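Local coordinates for putative signal recognition particle protein (Chaetomium thermophilum, PDB 5CK4), which is thought to bind GTP as the Arf-like GTPase subunit of the signal recognition particle receptor, serving protein translocation at the endoplasmic reticulum membrane, at residues 165-170 / 183-188; 173-178 / 225-230; 194-199 / 210-215. All coordinates share one frame; numbering follows the deposited sequence.

Contact 1 (165-170 / 183-188)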
loop_
_atom_site.group_PDB
_atom_site.type_symbol
_atom_site.label_atom_id
_atom_site.label_comp_id
_atom_site.label_asym_id
_atom_site.label_seq_id
_atom_site.Cartn_x
_atom_site.Cartn_y
_atom_site.Cartn_z
ATOM N N VAL A 165 -2.199 4.818 -2.020
ATOM C CA VAL A 165 -1.693 4.016 -0.920
ATOM C C VAL A 165 -0.273 3.586 -1.244
ATOM O O VAL A 165 0.003 3.137 -2.349
ATOM C CB VAL A 165 -2.549 2.740 -0.748
ATOM C CG1 VAL A 165 -1.853 1.715 0.189
ATOM C CG2 VAL A 165 -3.922 3.098 -0.233
ATOM N N ILE A 166 0.639 3.743 -0.293
ATOM C CA ILE A 166 1.922 3.063 -0.409
ATOM C C ILE A 166 1.935 1.907 0.589
ATOM O O ILE A 166 1.733 2.118 1.796
ATOM C CB ILE A 166 3.097 4.009 -0.116
ATOM C CG1 ILE A 166 3.174 5.126 -1.159
ATOM C CG2 ILE A 166 4.410 3.217 -0.069
ATOM C CD1 ILE A 166 4.225 6.222 -0.809
ATOM N N PHE A 167 2.119 0.685 0.094
ATOM C CA PHE A 167 2.261 -0.468 0.984
ATOM C C PHE A 167 3.748 -0.814 1.084
ATOM O O PHE A 167 4.335 -1.336 0.125
ATOM C CB PHE A 167 1.473 -1.666 0.457
ATOM C CG PHE A 167 1.488 -2.855 1.390
ATOM C CD1 PHE A 167 2.524 -3.787 1.344
ATOM C CD2 PHE A 167 0.482 -3.022 2.338
ATOM C CE1 PHE A 167 2.540 -4.871 2.216
ATOM C CE2 PHE A 167 0.490 -4.109 3.203
ATOM C CZ PHE A 167 1.514 -5.029 3.142
ATOM N N LEU A 168 4.352 -0.518 2.236
ATOM C CA LEU A 168 5.794 -0.694 2.422
ATOM C C LEU A 168 6.090 -2.033 3.084
ATOM O O LEU A 168 5.427 -2.415 4.035
ATOM C CB LEU A 168 6.351 0.422 3.292
ATOM C CG LEU A 168 7.858 0.719 3.358
ATOM C CD1 LEU A 168 8.361 1.319 2.044
ATOM C CD2 LEU A 168 8.127 1.683 4.494
ATOM N N LEU A 169 7.103 -2.733 2.577
ATOM C CA LEU A 169 7.559 -3.986 3.172
ATOM C C LEU A 169 9.089 -4.024 3.195
ATOM O O LEU A 169 9.754 -3.303 2.436
ATOM C CB LEU A 169 6.991 -5.208 2.420
ATOM C CG LEU A 169 7.329 -5.335 0.911
ATOM C CD1 LEU A 169 8.695 -6.036 0.681
ATOM C CD2 LEU A 169 6.224 -6.077 0.183
ATOM N N ASP A 170 9.624 -4.885 4.056
ATOM C CA ASP A 170 11.059 -5.115 4.170
ATOM C C ASP A 170 11.462 -6.192 3.160
ATOM O O ASP A 170 11.177 -7.370 3.364
ATOM C CB ASP A 170 11.369 -5.555 5.614
ATOM C CG ASP A 170 12.847 -5.742 5.877
ATOM O OD1 ASP A 170 13.630 -5.885 4.916
ATOM O OD2 ASP A 170 13.232 -5.761 7.066
ATOM N N SER A 183 4.332 -14.690 4.337
ATOM C CA SER A 183 2.946 -15.076 4.611
ATOM C C SER A 183 2.177 -13.990 5.352
ATOM O O SER A 183 1.040 -13.662 4.994
ATOM C CB SER A 183 2.901 -16.373 5.427
ATOM O OG SER A 183 3.391 -17.460 4.664
ATOM N N GLN A 184 2.791 -13.444 6.397
ATOM C CA GLN A 184 2.114 -12.446 7.222
ATOM C C GLN A 184 1.955 -11.121 6.488
ATOM O O GLN A 184 0.926 -10.456 6.588
ATOM C CB GLN A 184 2.838 -12.269 8.562
ATOM C CG GLN A 184 2.720 -13.504 9.433
ATOM C CD GLN A 184 3.400 -13.371 10.786
ATOM O OE1 GLN A 184 3.866 -12.295 11.166
ATOM N NE2 GLN A 184 3.455 -14.477 11.523
ATOM N N THR A 185 2.975 -10.746 5.730
ATOM C CA THR A 185 2.918 -9.529 4.934
ATOM C C THR A 185 1.892 -9.630 3.816
ATOM O O THR A 185 1.135 -8.688 3.566
ATOM C CB THR A 185 4.308 -9.209 4.336
ATOM O OG1 THR A 185 5.243 -9.041 5.405
ATOM C CG2 THR A 185 4.274 -7.950 3.496
ATOM N N ALA A 186 1.863 -10.771 3.136
ATOM C CA ALA A 186 0.898 -10.971 2.049
ATOM C C ALA A 186 -0.534 -10.992 2.577
ATOM O O ALA A 186 -1.454 -10.578 1.896
ATOM C CB ALA A 186 1.189 -12.260 1.313
ATOM N N SER A 187 -0.716 -11.511 3.783
ATOM C CA SER A 187 -2.036 -11.525 4.401
ATOM C C SER A 187 -2.574 -10.099 4.580
ATOM O O SER A 187 -3.738 -9.824 4.306
ATOM C CB SER A 187 -1.986 -12.272 5.735
ATOM O OG SER A 187 -3.264 -12.314 6.320
ATOM N N TYR A 188 -1.716 -9.198 5.041
ATOM C CA TYR A 188 -2.071 -7.783 5.178
ATOM C C TYR A 188 -2.363 -7.163 3.821
ATOM O O TYR A 188 -3.387 -6.491 3.635
ATOM C CB TYR A 188 -0.934 -7.022 5.855
ATOM C CG TYR A 188 -1.286 -5.645 6.383
ATOM C CD1 TYR A 188 -2.581 -5.135 6.297
ATOM C CD2 TYR A 188 -0.310 -4.857 6.975
ATOM C CE1 TYR A 188 -2.887 -3.865 6.783
ATOM C CE2 TYR A 188 -0.599 -3.597 7.454
ATOM C CZ TYR A 188 -1.893 -3.107 7.362
ATOM O OH TYR A 188 -2.162 -1.852 7.876
#
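The Phe167 ring turns its edge toward one face of the Tyr188 ring in an edge-to-face (T-shaped) pair, with centroids 5.6 Å apart and planes inclined at 75°. Phe167 CE2 makes the approach: it stands above the tyrosine plane, displaced toward the rim, and meets Tyr188 CD2 at 3.9 Å. A second part of the phenylalanine edge receives the Thr185 methyl: Thr185 CG2 lies near the plane of the Phe167 ring, 3.8 Å from Phe167 CE1. The helix backbone comes near as well, Phe167 CZ being 3.7 Å from Thr185 O, an oblique van der Waals approach. Phe167 CG lies anti to the backbone N (chi1 -175°), which carries the ring out from the strand to the helix. On Thr185, with CG2 anti to N, the methyl is turned to the strand, while OG1 bonds to the backbone carbonyl of Tyr181 one helical turn earlier. The same methyl reaches Leu169 CB at 4.0 Å, and therefore bridges Phe167 and Leu169, the two strand residues that face the helix. A leucine in place of Phe167 would probably lose the edge-to-face pair and leave the Tyr188 face and the Thr185 methyl less closely packed. The axes of the two segments run antiparallel, at 178° and 10.2 Å apart, as expected for the return helix of a beta-alpha-beta crossover between the parallel neighbours 159-170 and 214-219 in a P-loop GTPase. Ile25 of the neighbouring strand 21-25 touches both aromatic residues, and Arg123 makes a cation-pi contact with Tyr188. Leu169 packs on Ile216 of strand 214-219 and on Leu236 of helix 229-249, placing the contact in the layer between the sheet and its covering helices.

Contact 2 (173-178 / 225-230)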
loop_
_atom_site.group_PDB
_atom_site.type_symbol
_atom_site.label_atom_id
_atom_site.label_comp_id
_atom_site.label_asym_id
_atom_site.label_seq_id
_atom_site.Cartn_x
_atom_site.Cartn_y
_atom_site.Cartn_z
ATOM N N ALA A 173 13.674 -8.983 4.754
ATOM C CA ALA A 173 12.998 -9.915 5.643
ATOM C C ALA A 173 12.226 -10.923 4.827
ATOM O O ALA A 173 12.046 -12.056 5.245
ATOM C CB ALA A 173 12.065 -9.185 6.585
ATOM N N LEU A 174 11.764 -10.481 3.666
ATOM C CA LEU A 174 11.054 -11.324 2.714
ATOM C C LEU A 174 11.900 -12.521 2.274
ATOM O O LEU A 174 11.368 -13.555 1.878
ATOM C CB LEU A 174 10.656 -10.479 1.504
ATOM C CG LEU A 174 9.400 -10.844 0.724
ATOM C CD1 LEU A 174 8.224 -10.954 1.659
ATOM C CD2 LEU A 174 9.136 -9.785 -0.342
ATOM N N ALA A 175 13.220 -12.382 2.368
ATOM C CA ALA A 175 14.127 -13.429 1.937
ATOM C C ALA A 175 14.302 -14.549 2.971
ATOM O O ALA A 175 15.075 -15.475 2.741
ATOM C CB ALA A 175 15.484 -12.833 1.564
ATOM N N ASP A 176 13.596 -14.473 4.099
ATOM C CA ASP A 176 13.766 -15.489 5.144
ATOM C C ASP A 176 13.273 -16.871 4.709
ATOM O O ASP A 176 12.283 -16.996 3.985
ATOM C CB ASP A 176 13.171 -15.061 6.501
ATOM C CG ASP A 176 11.642 -14.958 6.495
ATOM O OD1 ASP A 176 11.005 -15.249 5.466
ATOM O OD2 ASP A 176 11.069 -14.588 7.548
ATOM N N SER A 177 13.982 -17.904 5.147
ATOM C CA SER A 177 13.711 -19.262 4.691
ATOM C C SER A 177 12.396 -19.831 5.225
ATOM O O SER A 177 11.726 -20.596 4.531
ATOM C CB SER A 177 14.876 -20.189 5.048
ATOM O OG SER A 177 15.030 -20.298 6.453
ATOM N N ASP A 178 12.026 -19.459 6.449
ATOM C CA ASP A 178 10.804 -19.989 7.060
ATOM C C ASP A 178 9.521 -19.543 6.344
ATOM O O ASP A 178 8.474 -20.178 6.484
ATOM C CB ASP A 178 10.741 -19.681 8.568
ATOM C CG ASP A 178 10.832 -18.192 8.883
ATOM O OD1 ASP A 178 10.339 -17.367 8.088
ATOM O OD2 ASP A 178 11.396 -17.847 9.944
ATOM N N THR A 225 20.919 -8.813 1.007
ATOM C CA THR A 225 19.955 -9.911 1.049
ATOM C C THR A 225 18.554 -9.495 0.608
ATOM O O THR A 225 17.622 -10.289 0.676
ATOM C CB THR A 225 19.836 -10.490 2.470
ATOM O OG1 THR A 225 19.420 -9.453 3.369
ATOM C CG2 THR A 225 21.165 -11.052 2.935
ATOM N N ALA A 226 18.397 -8.255 0.164
ATOM C CA ALA A 226 17.091 -7.791 -0.293
ATOM C C ALA A 226 16.631 -8.546 -1.545
ATOM O O ALA A 226 17.399 -8.757 -2.477
ATOM C CB ALA A 226 17.118 -6.292 -0.561
ATOM N N VAL A 227 15.376 -8.963 -1.552
ATOM C CA VAL A 227 14.769 -9.560 -2.735
ATOM C C VAL A 227 14.479 -8.446 -3.754
ATOM O O VAL A 227 13.839 -7.460 -3.418
ATOM C CB VAL A 227 13.459 -10.292 -2.345
ATOM C CG1 VAL A 227 12.727 -10.824 -3.573
ATOM C CG2 VAL A 227 13.763 -11.429 -1.356
ATOM N N PRO A 228 14.962 -8.596 -5.001
ATOM C CA PRO A 228 14.707 -7.556 -6.013
ATOM C C PRO A 228 13.212 -7.432 -6.329
ATOM O O PRO A 228 12.468 -8.415 -6.191
ATOM C CB PRO A 228 15.496 -8.042 -7.239
ATOM C CG PRO A 228 15.749 -9.494 -7.000
ATOM C CD PRO A 228 15.814 -9.687 -5.513
ATOM N N ALA A 229 12.785 -6.241 -6.741
ATOM C CA ALA A 229 11.363 -5.947 -6.958
ATOM C C ALA A 229 10.610 -6.930 -7.857
ATOM O O ALA A 229 9.439 -7.206 -7.617
ATOM C CB ALA A 229 11.194 -4.527 -7.488
ATOM N N SER A 230 11.261 -7.442 -8.907
ATOM C CA SER A 230 10.575 -8.364 -9.815
ATOM C C SER A 230 10.284 -9.701 -9.119
ATOM O O SER A 230 9.260 -10.340 -9.371
ATOM C CB SER A 230 11.395 -8.589 -11.094
ATOM O OG SER A 230 12.614 -9.238 -10.790
#
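Apolar contact between Ala175 and Val227 carries most of this junction: Ala175 CB lies 3.7 Å from Val227 CG2, and the two residues have the nearest CA atoms of the segments, 6.1 Å apart. Val227 CG1 is anti to the backbone N (chi1 175°), which leaves CG2 as the branch that meets the opposing loop. Leu174 adds a looser approach, its CB standing 4.3 Å from the same Val227 methyl. Both segments belong to connections of the P-loop GTPase fold: 173-178 leads from strand 159-170 into helix 180-201, with a short 3-10 turn at 173-175, while 225-230 leads into helix 229-249, Pro228 holding its N-cap position. Val232 of that helix touches both Leu174 and Val227 and extends the apolar patch onto helix 229-249. Contact with the backbone is of a different kind. Ala175 CB sits 3.4 Å from Thr225 O, a van der Waals approach of a methyl to a carbonyl oxygen. Polar bonding is local or reaches beyond the pair: Asp176 N donates to Ala173 O at 3.1 Å, closing the 3-10 turn, and Val227 O accepts from the side-chain amide of Gln221.

Contact 3 (194-199 / 210-215)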
loop_
_atom_site.group_PDB
_atom_site.type_symbol
_atom_site.label_atom_id
_atom_site.label_comp_id
_atom_site.label_asym_id
_atom_site.label_seq_id
_atom_site.Cartn_x
_atom_site.Cartn_y
_atom_site.Cartn_z
ATOM N N LEU A 194 -8.236 -6.320 -1.154
ATOM C CA LEU A 194 -9.633 -6.785 -1.147
ATOM C C LEU A 194 -10.562 -5.665 -0.681
ATOM O O LEU A 194 -11.681 -5.531 -1.163
ATOM C CB LEU A 194 -9.812 -8.014 -0.248
ATOM C CG LEU A 194 -11.198 -8.667 -0.331
ATOM C CD1 LEU A 194 -11.458 -9.202 -1.763
ATOM C CD2 LEU A 194 -11.370 -9.778 0.708
ATOM N N SER A 195 -10.082 -4.850 0.249
ATOM C CA SER A 195 -10.880 -3.717 0.728
ATOM C C SER A 195 -11.140 -2.727 -0.416
ATOM O O SER A 195 -12.258 -2.261 -0.597
ATOM C CB SER A 195 -10.191 -3.019 1.902
ATOM O OG SER A 195 -10.194 -3.859 3.045
ATOM N N LEU A 196 -10.104 -2.424 -1.195
ATOM C CA LEU A 196 -10.253 -1.488 -2.311
ATOM C C LEU A 196 -11.130 -2.098 -3.396
ATOM O O LEU A 196 -11.853 -1.393 -4.101
ATOM C CB LEU A 196 -8.880 -1.134 -2.892
ATOM C CG LEU A 196 -8.055 -0.229 -1.975
ATOM C CD1 LEU A 196 -6.622 -0.091 -2.474
ATOM C CD2 LEU A 196 -8.723 1.151 -1.816
ATOM N N GLN A 197 -11.057 -3.415 -3.519
ATOM C CA GLN A 197 -11.885 -4.131 -4.487
ATOM C C GLN A 197 -13.360 -4.054 -4.092
ATOM O O GLN A 197 -14.227 -3.858 -4.949
ATOM C CB GLN A 197 -11.446 -5.589 -4.610
ATOM C CG GLN A 197 -12.285 -6.422 -5.592
ATOM C CD GLN A 197 -11.734 -7.832 -5.760
ATOM O OE1 GLN A 197 -10.526 -8.022 -5.883
ATOM N NE2 GLN A 197 -12.616 -8.828 -5.731
ATOM N N LYS A 198 -13.646 -4.212 -2.800
ATOM C CA LYS A 198 -15.030 -4.138 -2.323
ATOM C C LYS A 198 -15.560 -2.722 -2.483
ATOM O O LYS A 198 -16.743 -2.513 -2.789
ATOM C CB LYS A 198 -15.131 -4.547 -0.857
ATOM C CG LYS A 198 -14.899 -6.017 -0.598
ATOM C CD LYS A 198 -14.951 -6.304 0.894
ATOM C CE LYS A 198 -14.828 -7.781 1.154
ATOM N NZ LYS A 198 -15.223 -8.140 2.541
ATOM N N ARG A 199 -14.677 -1.749 -2.270
ATOM C CA ARG A 199 -15.015 -0.344 -2.489
ATOM C C ARG A 199 -15.464 -0.106 -3.936
ATOM O O ARG A 199 -16.478 0.542 -4.174
ATOM C CB ARG A 199 -13.820 0.546 -2.155
ATOM C CG ARG A 199 -14.035 2.026 -2.428
ATOM C CD ARG A 199 -12.775 2.824 -2.099
ATOM N NE ARG A 199 -12.898 4.237 -2.451
ATOM C CZ ARG A 199 -12.357 4.773 -3.539
ATOM N NH1 ARG A 199 -11.657 4.011 -4.368
ATOM N NH2 ARG A 199 -12.495 6.062 -3.791
ATOM N N SER A 210 -13.651 7.201 -7.125
ATOM C CA SER A 210 -12.389 7.731 -7.614
ATOM C C SER A 210 -11.315 6.658 -7.448
ATOM O O SER A 210 -11.413 5.811 -6.568
ATOM C CB SER A 210 -12.013 8.979 -6.818
ATOM O OG SER A 210 -11.800 8.646 -5.452
ATOM N N SER A 211 -10.295 6.690 -8.295
ATOM C CA SER A 211 -9.254 5.674 -8.244
ATOM C C SER A 211 -8.308 5.909 -7.080
ATOM O O SER A 211 -8.004 7.050 -6.732
ATOM C CB SER A 211 -8.466 5.643 -9.557
ATOM O OG SER A 211 -9.237 5.052 -10.586
ATOM N N ILE A 212 -7.868 4.816 -6.465
ATOM C CA ILE A 212 -6.834 4.871 -5.453
ATOM C C ILE A 212 -5.769 3.845 -5.832
ATOM O O ILE A 212 -5.886 2.672 -5.498
ATOM C CB ILE A 212 -7.395 4.591 -4.043
ATOM C CG1 ILE A 212 -8.493 5.602 -3.698
ATOM C CG2 ILE A 212 -6.289 4.673 -2.986
ATOM C CD1 ILE A 212 -9.189 5.308 -2.381
ATOM N N PRO A 213 -4.739 4.283 -6.575
ATOM C CA PRO A 213 -3.651 3.358 -6.933
ATOM C C PRO A 213 -2.825 2.893 -5.732
ATOM O O PRO A 213 -2.823 3.554 -4.699
ATOM C CB PRO A 213 -2.773 4.193 -7.864
ATOM C CG PRO A 213 -3.107 5.624 -7.540
ATOM C CD PRO A 213 -4.562 5.614 -7.175
ATOM N N VAL A 214 -2.118 1.774 -5.878
ATOM C CA VAL A 214 -1.369 1.198 -4.765
ATOM C C VAL A 214 0.057 0.931 -5.222
ATOM O O VAL A 214 0.283 0.179 -6.178
ATOM C CB VAL A 214 -1.992 -0.134 -4.270
ATOM C CG1 VAL A 214 -1.152 -0.750 -3.151
ATOM C CG2 VAL A 214 -3.409 0.093 -3.768
ATOM N N LEU A 215 1.009 1.563 -4.547
ATOM C CA LEU A 215 2.412 1.324 -4.820
ATOM C C LEU A 215 2.897 0.335 -3.782
ATOM O O LEU A 215 2.842 0.618 -2.583
ATOM C CB LEU A 215 3.213 2.629 -4.703
ATOM C CG LEU A 215 4.724 2.475 -4.881
ATOM C CD1 LEU A 215 5.060 1.989 -6.291
ATOM C CD2 LEU A 215 5.421 3.803 -4.599
#
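Arg199 reaches from helix 180-201 with its guanidinium edge against Ser210 O and one guanidinium face over Ile212, on the connection that leads into strand 214-219. Helix and strand are here successive elements of the alpha/beta fold of a P-loop GTPase, and the contact packs the helix on the approach to that strand. The arginine is extended, CG anti to the backbone N (chi1 176°) and the chain straight on to NE, which brings its end group to the loop. Two nitrogens converge end-on upon a single acceptor: Arg199 NH1 donates to Ser210 O at 2.9 Å and Arg199 NH2 to the same oxygen at 3.0 Å. The NH1 donor stands nearly in line with the carbonyl bond (C=O...N angle 175°), whereas NH2 comes in at 130°, tilted from the carbonyl plane. The oxygen itself lies near the guanidinium plane, where both N-H groups can reach it. A weak third bond runs from NH2 to Ser210 OG. Ile212 crosses the arginine chain at about a right angle, putting CD1 3.4 Å from Arg199 CZ, over the centre of the flat group. Edge bonding together with the methyl on a face limits how far the guanidinium can rotate. Its NE bonds to the carbonyl oxygen of Asn132, so the buried cation is also held from the end of helix 123-131. One turn earlier Leu196 serves the apolar half of the contact: its CD2 is 4.2 Å from Ile212 CD1. The other branch crosses Val214 obliquely in packing closer than ordinary van der Waals contact, with Leu196 CD1 only 3.5 Å from Val214 CG2.

Overall arrangement
Contacts 1 and 3 are buried and share helix 180-201, which meets strand 159-170 in the first and the approach to and start of strand 214-219 in the last. These strands are parallel neighbours, joined by probable backbone hydrogen bonds from Phe167 N to Leu215 O and from Leu215 N to Val165 O. Contact 2 is only partly buried, its centre about 18 Å from the centre of the chain, and joins loops instead of helix to strand; it adjoins contact 1 where Leu169 packs on Leu174. Chemistry differs accordingly: aromatic and methyl packing in contact 1, small apolar side chains in contact 2, and a buried arginine bonded to a backbone carbonyl beside aliphatic packing in contact 3, away from the nucleotide site.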